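Local coordinates for protein response regulator (Pseudomonas putida, PDB 3HDV) that probably acts in bacterial signalling as a phosphorylation-switched response regulator, of which this chain is the receiver domain, at residues B[9-14]-B[54-59]; B[84-89]-B[102-107]. All coordinates share one frame; numbering follows the deposited sequence.

Contact 1. Residues B[9-14]-B[54-59]; sequences LVLVVD and GLMITD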
loop_
_atom_site.group_PDB
_atom_site.type_symbol
_atom_site.label_atom_id
_atom_site.label_comp_id
_atom_site.label_asym_id
_atom_site.label_seq_id
_atom_site.Cartn_x
_atom_site.Cartn_y
_atom_site.Cartn_z
ATOM N N LEU B 9 -11.376 -12.886 -4.384
ATOM C CA LEU B 9 -11.303 -11.430 -4.451
ATOM C C LEU B 9 -11.450 -10.793 -3.033
ATOM O O LEU B 9 -12.421 -11.087 -2.321
ATOM C CB LEU B 9 -12.372 -10.903 -5.413
ATOM C CG LEU B 9 -12.508 -9.398 -5.651
ATOM C CD1 LEU B 9 -11.168 -8.914 -6.263
ATOM C CD2 LEU B 9 -13.686 -9.184 -6.609
ATOM N N VAL B 10 -10.496 -9.912 -2.652
ATOM C CA VAL B 10 -10.504 -9.211 -1.338
ATOM C C VAL B 10 -10.929 -7.780 -1.563
ATOM O O VAL B 10 -10.423 -7.167 -2.462
ATOM C CB VAL B 10 -9.079 -9.280 -0.629
ATOM C CG1 VAL B 10 -9.061 -8.545 0.746
ATOM C CG2 VAL B 10 -8.687 -10.766 -0.389
ATOM N N LEU B 11 -11.893 -7.268 -0.789
ATOM C CA LEU B 11 -12.215 -5.839 -0.849
ATOM C C LEU B 11 -11.460 -5.114 0.285
ATOM O O LEU B 11 -11.653 -5.400 1.455
ATOM C CB LEU B 11 -13.690 -5.624 -0.593
ATOM C CG LEU B 11 -14.211 -4.183 -0.474
ATOM C CD1 LEU B 11 -14.093 -3.433 -1.810
ATOM C CD2 LEU B 11 -15.702 -4.265 -0.004
ATOM N N VAL B 12 -10.661 -4.134 -0.063
ATOM C CA VAL B 12 -9.935 -3.360 0.960
ATOM C C VAL B 12 -10.623 -2.010 1.142
ATOM O O VAL B 12 -10.684 -1.220 0.210
ATOM C CB VAL B 12 -8.487 -3.105 0.511
ATOM C CG1 VAL B 12 -7.755 -2.173 1.544
ATOM C CG2 VAL B 12 -7.719 -4.464 0.361
ATOM N N VAL B 13 -11.092 -1.723 2.345
ATOM C CA VAL B 13 -11.825 -0.486 2.569
ATOM C C VAL B 13 -10.981 0.440 3.462
ATOM O O VAL B 13 -10.652 0.081 4.585
ATOM C CB VAL B 13 -13.177 -0.786 3.277
ATOM C CG1 VAL B 13 -14.006 0.489 3.549
ATOM C CG2 VAL B 13 -13.930 -1.904 2.525
ATOM N N ASP B 14 -10.686 1.633 2.951
ATOM C CA ASP B 14 -9.942 2.634 3.709
ATOM C C ASP B 14 -10.112 3.986 3.055
ATOM O O ASP B 14 -10.052 4.100 1.816
ATOM C CB ASP B 14 -8.455 2.219 3.698
ATOM C CG ASP B 14 -7.612 3.019 4.674
ATOM O OD1 ASP B 14 -8.095 4.040 5.242
ATOM O OD2 ASP B 14 -6.467 2.583 4.857
ATOM N N GLY B 54 -14.942 -12.324 -1.521
ATOM C CA GLY B 54 -15.147 -13.305 -0.434
ATOM C C GLY B 54 -14.615 -12.869 0.916
ATOM O O GLY B 54 -14.814 -13.575 1.931
ATOM N N LEU B 55 -13.950 -11.705 0.947
ATOM C CA LEU B 55 -13.370 -11.209 2.211
ATOM C C LEU B 55 -13.246 -9.697 2.146
ATOM O O LEU B 55 -12.909 -9.153 1.119
ATOM C CB LEU B 55 -11.971 -11.863 2.484
ATOM C CG LEU B 55 -11.031 -11.400 3.614
ATOM C CD1 LEU B 55 -11.614 -11.688 4.985
ATOM C CD2 LEU B 55 -9.736 -12.149 3.521
HETATM N N MSE B 56 -13.494 -9.028 3.267
HETATM C CA MSE B 56 -13.266 -7.591 3.299
HETATM C C MSE B 56 -12.293 -7.250 4.440
HETATM O O MSE B 56 -12.452 -7.736 5.558
HETATM C CB MSE B 56 -14.585 -6.893 3.547
HETATM C CG MSE B 56 -14.528 -5.407 3.404
HETATM SE SE MSE B 56 -16.245 -4.602 3.938
HETATM C CE MSE B 56 -16.135 -4.761 5.898
ATOM N N ILE B 57 -11.338 -6.393 4.130
ATOM C CA ILE B 57 -10.444 -5.790 5.116
ATOM C C ILE B 57 -10.843 -4.332 5.287
ATOM O O ILE B 57 -10.924 -3.609 4.310
ATOM C CB ILE B 57 -8.951 -5.855 4.688
ATOM C CG1 ILE B 57 -8.543 -7.335 4.549
ATOM C CG2 ILE B 57 -8.038 -5.077 5.739
ATOM C CD1 ILE B 57 -7.250 -7.506 3.847
ATOM N N THR B 58 -11.091 -3.916 6.521
ATOM C CA THR B 58 -11.480 -2.547 6.781
ATOM C C THR B 58 -10.779 -1.867 7.959
ATOM O O THR B 58 -10.428 -2.509 8.950
ATOM C CB THR B 58 -13.036 -2.408 6.943
ATOM O OG1 THR B 58 -13.387 -1.020 6.943
ATOM C CG2 THR B 58 -13.508 -3.011 8.257
ATOM N N ASP B 59 -10.549 -0.561 7.818
ATOM C CA ASP B 59 -10.201 0.318 8.978
ATOM C C ASP B 59 -11.511 0.623 9.722
ATOM O O ASP B 59 -12.626 0.423 9.174
ATOM C CB ASP B 59 -9.480 1.603 8.496
ATOM C CG ASP B 59 -8.633 2.287 9.605
ATOM O OD1 ASP B 59 -8.831 2.053 10.830
ATOM O OD2 ASP B 59 -7.782 3.098 9.255
HETATM O O HOH W 1 -7.481 5.090 7.588
HETATM O O HOH W 2 -5.559 2.260 7.354
#

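Contact 2. Residues B[84-89]-B[102-107]; sequences IIVVSG and LGVVDF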
loop_
_atom_site.group_PDB
_atom_site.type_symbol
_atom_site.label_atom_id
_atom_site.label_comp_id
_atom_site.label_asym_id
_atom_site.label_seq_id
_atom_site.Cartn_x
_atom_site.Cartn_y
_atom_site.Cartn_z
ATOM N N ILE B 84 -14.769 -10.809 7.568
ATOM C CA ILE B 84 -14.241 -9.463 7.744
ATOM C C ILE B 84 -13.049 -9.528 8.687
ATOM O O ILE B 84 -13.117 -10.145 9.757
ATOM C CB ILE B 84 -15.324 -8.523 8.296
ATOM C CG1 ILE B 84 -16.482 -8.431 7.297
ATOM C CG2 ILE B 84 -14.787 -7.097 8.612
ATOM C CD1 ILE B 84 -17.639 -7.640 7.890
ATOM N N ILE B 85 -11.962 -8.896 8.253
ATOM C CA ILE B 85 -10.760 -8.702 9.066
ATOM C C ILE B 85 -10.655 -7.150 9.270
ATOM O O ILE B 85 -10.687 -6.373 8.317
ATOM C CB ILE B 85 -9.488 -9.221 8.373
ATOM C CG1 ILE B 85 -9.514 -10.741 8.208
ATOM C CG2 ILE B 85 -8.189 -8.737 9.181
ATOM C CD1 ILE B 85 -8.451 -11.248 7.275
ATOM N N VAL B 86 -10.584 -6.735 10.526
ATOM C CA VAL B 86 -10.408 -5.314 10.890
ATOM C C VAL B 86 -8.906 -5.051 11.021
ATOM O O VAL B 86 -8.194 -5.810 11.709
ATOM C CB VAL B 86 -11.168 -4.997 12.164
ATOM C CG1 VAL B 86 -10.763 -3.590 12.753
ATOM C CG2 VAL B 86 -12.742 -5.043 11.835
ATOM N N VAL B 87 -8.439 -4.035 10.308
ATOM C CA VAL B 87 -7.092 -3.464 10.517
ATOM C C VAL B 87 -7.227 -2.003 10.937
ATOM O O VAL B 87 -7.440 -1.132 10.094
ATOM C CB VAL B 87 -6.170 -3.702 9.304
ATOM C CG1 VAL B 87 -4.740 -3.165 9.597
ATOM C CG2 VAL B 87 -6.076 -5.270 9.002
ATOM N N SER B 88 -7.053 -1.727 12.239
ATOM C CA SER B 88 -7.460 -0.433 12.788
ATOM C C SER B 88 -6.373 0.554 13.200
ATOM O O SER B 88 -5.355 0.166 13.835
ATOM C CB SER B 88 -8.309 -0.701 14.017
ATOM O OG SER B 88 -8.872 0.493 14.477
ATOM N N GLY B 89 -6.618 1.832 12.879
ATOM C CA GLY B 89 -5.932 2.937 13.547
ATOM C C GLY B 89 -6.377 3.076 15.001
ATOM O O GLY B 89 -6.891 2.126 15.581
ATOM N N LEU B 102 -19.599 -8.402 16.830
ATOM C CA LEU B 102 -20.054 -8.488 15.441
ATOM C C LEU B 102 -19.413 -9.636 14.625
ATOM O O LEU B 102 -19.741 -9.829 13.460
ATOM C CB LEU B 102 -19.959 -7.134 14.716
ATOM C CG LEU B 102 -20.817 -6.016 15.347
ATOM C CD1 LEU B 102 -20.466 -4.628 14.846
ATOM C CD2 LEU B 102 -22.316 -6.298 15.196
ATOM N N GLY B 103 -18.504 -10.406 15.212
ATOM C CA GLY B 103 -18.095 -11.651 14.567
ATOM C C GLY B 103 -16.960 -11.535 13.558
ATOM O O GLY B 103 -16.810 -12.418 12.681
ATOM N N VAL B 104 -16.109 -10.517 13.659
ATOM C CA VAL B 104 -15.038 -10.375 12.674
ATOM C C VAL B 104 -14.085 -11.579 12.725
ATOM O O VAL B 104 -13.992 -12.238 13.732
ATOM C CB VAL B 104 -14.327 -9.000 12.777
ATOM C CG1 VAL B 104 -15.330 -7.879 12.601
ATOM C CG2 VAL B 104 -13.548 -8.849 14.127
ATOM N N VAL B 105 -13.394 -11.879 11.640
ATOM C CA VAL B 105 -12.347 -12.945 11.627
ATOM C C VAL B 105 -11.206 -12.599 12.606
ATOM O O VAL B 105 -10.749 -13.456 13.378
ATOM C CB VAL B 105 -11.778 -13.085 10.207
ATOM C CG1 VAL B 105 -10.479 -13.993 10.133
ATOM C CG2 VAL B 105 -12.901 -13.610 9.270
ATOM N N ASP B 106 -10.703 -11.359 12.541
ATOM C CA ASP B 106 -9.736 -10.919 13.546
ATOM C C ASP B 106 -9.722 -9.409 13.554
ATOM O O ASP B 106 -10.336 -8.786 12.667
ATOM C CB ASP B 106 -8.323 -11.431 13.217
ATOM C CG ASP B 106 -7.460 -11.648 14.470
ATOM O OD1 ASP B 106 -7.704 -11.078 15.585
ATOM O OD2 ASP B 106 -6.522 -12.445 14.337
ATOM N N PHE B 107 -8.988 -8.832 14.527
ATOM C CA PHE B 107 -8.961 -7.392 14.758
ATOM C C PHE B 107 -7.479 -7.126 14.959
ATOM O O PHE B 107 -6.929 -7.480 15.994
ATOM C CB PHE B 107 -9.799 -7.085 16.012
ATOM C CG PHE B 107 -9.992 -5.613 16.333
ATOM C CD1 PHE B 107 -11.271 -5.070 16.361
ATOM C CD2 PHE B 107 -8.913 -4.790 16.694
ATOM C CE1 PHE B 107 -11.499 -3.708 16.683
ATOM C CE2 PHE B 107 -9.116 -3.409 17.015
ATOM C CZ PHE B 107 -10.409 -2.876 17.015
HETATM O O HOH W 3 -16.301 -12.284 9.711
#

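Contact 1. Residues B[9-14]-B[54-59]
L9 O accepts the N-H of G54 at 2.9 Å, the first of five backbone bonds that zip two parallel strands together. V10 sits beside L55, and its CG1 reaches diagonally to I57 CD1 at 3.7 Å, on the face that helix 17-29 covers. L11 bonds through N and O, to L55 O and to the N-H of I57, while its CD2 packs 3.8 Å from M56 CG on the face toward helix 67-75. V12 shares the V10 side and meets the other strand through its CA-H, directed at I57 O. V13 N gives the shortest bond, 2.7 Å to I57 O, and V13 CG2 lies 3.8 Å from SE of selenomethionine M56. T58 OG1, anti to its own N (chi1 -169°), rests 3.7 Å from V13 CB and donates to D59 O on a lone pair. A valine here would probably leave D59 O without this bond and the following turn less firmly held. D14 OD1 and D59 OD2 come within 4.1 Å, the carboxylates turned 80° apart and bridged by two waters; N19 holds D14 and G89 N holds D59. Acids at the C-terminal strand ends are consistent with a receiver-domain phosphorylation site, D59 being the predicted phosphoacceptor.

Contact 2. Residues B[84-89]-B[102-107]
Strand 83-88, helix 93-101 and strand 106-109 form a beta-alpha-beta unit, and here its two strands meet as the chain returns from the helix. G103, with positive phi, turns the chain out of the helix, and a water bridges its carbonyl O to the N-H of I84. V105 N donates to I84 O over 2.6 Å. V104 CB and V105 CB both pack against I84 O, the latter at 3.3 Å. V104 CG1, anti to its carbonyl carbon (chi1 -58°), is placed between I84 CG2 and V86 CG2, touching both, whereas V105 packs through CB and CG1 on I85 CG1, beside helix 114-124. V86 N, two residues beyond I84, donates to D106 O at 3.0 Å, a fairly straight bond (167°) although the donor is tilted 20° from the carbonyl plane. V86 and F107 are the paired residues, their side chains side by side and pointing the same way. V86 CG1 stands over one face of the F107 ring, offset toward the rim and 4.0 Å from the centroid, in a CH-pi contact, and S88 CB approaches F107 CE2 at 4.1 Å. V99 of helix 93-101 packs against V86, V104 and F107, so the crossover helix covers this apolar face. D106 bends its carboxylate back so that OD1 accepts F107 N at 2.8 Å, and the same oxygen bonds H101 of the second subunit, while V97 of that subunit packs on D106 and F107. Parallel pairing of strand 83-88 with the outermost strand 106-109, the connecting helix packed over their apolar side chains, is characteristic of the last beta-alpha-beta unit of the CheY-like (βα)5 fold.

The two contacts come in series along the chain, 9-14 with 54-59 closing before 84-89 opens, and their centres lie 10 Å apart in the same five-stranded parallel sheet. Its strand order, 2-1-3-4-5, makes strands 53-58 and 83-88 neighbours, and probable backbone hydrogen bonds from I85 N to M56 O and from V87 N to T58 O join contact 1 to contact 2. G89 closes the same connection at D59. Contact 1 lies near the centre of the domain; contact 2 extends the sheet to strand 106-109, where another subunit packs. The one sheet thus runs from the predicted phosphorylation site to the strand at the subunit interface.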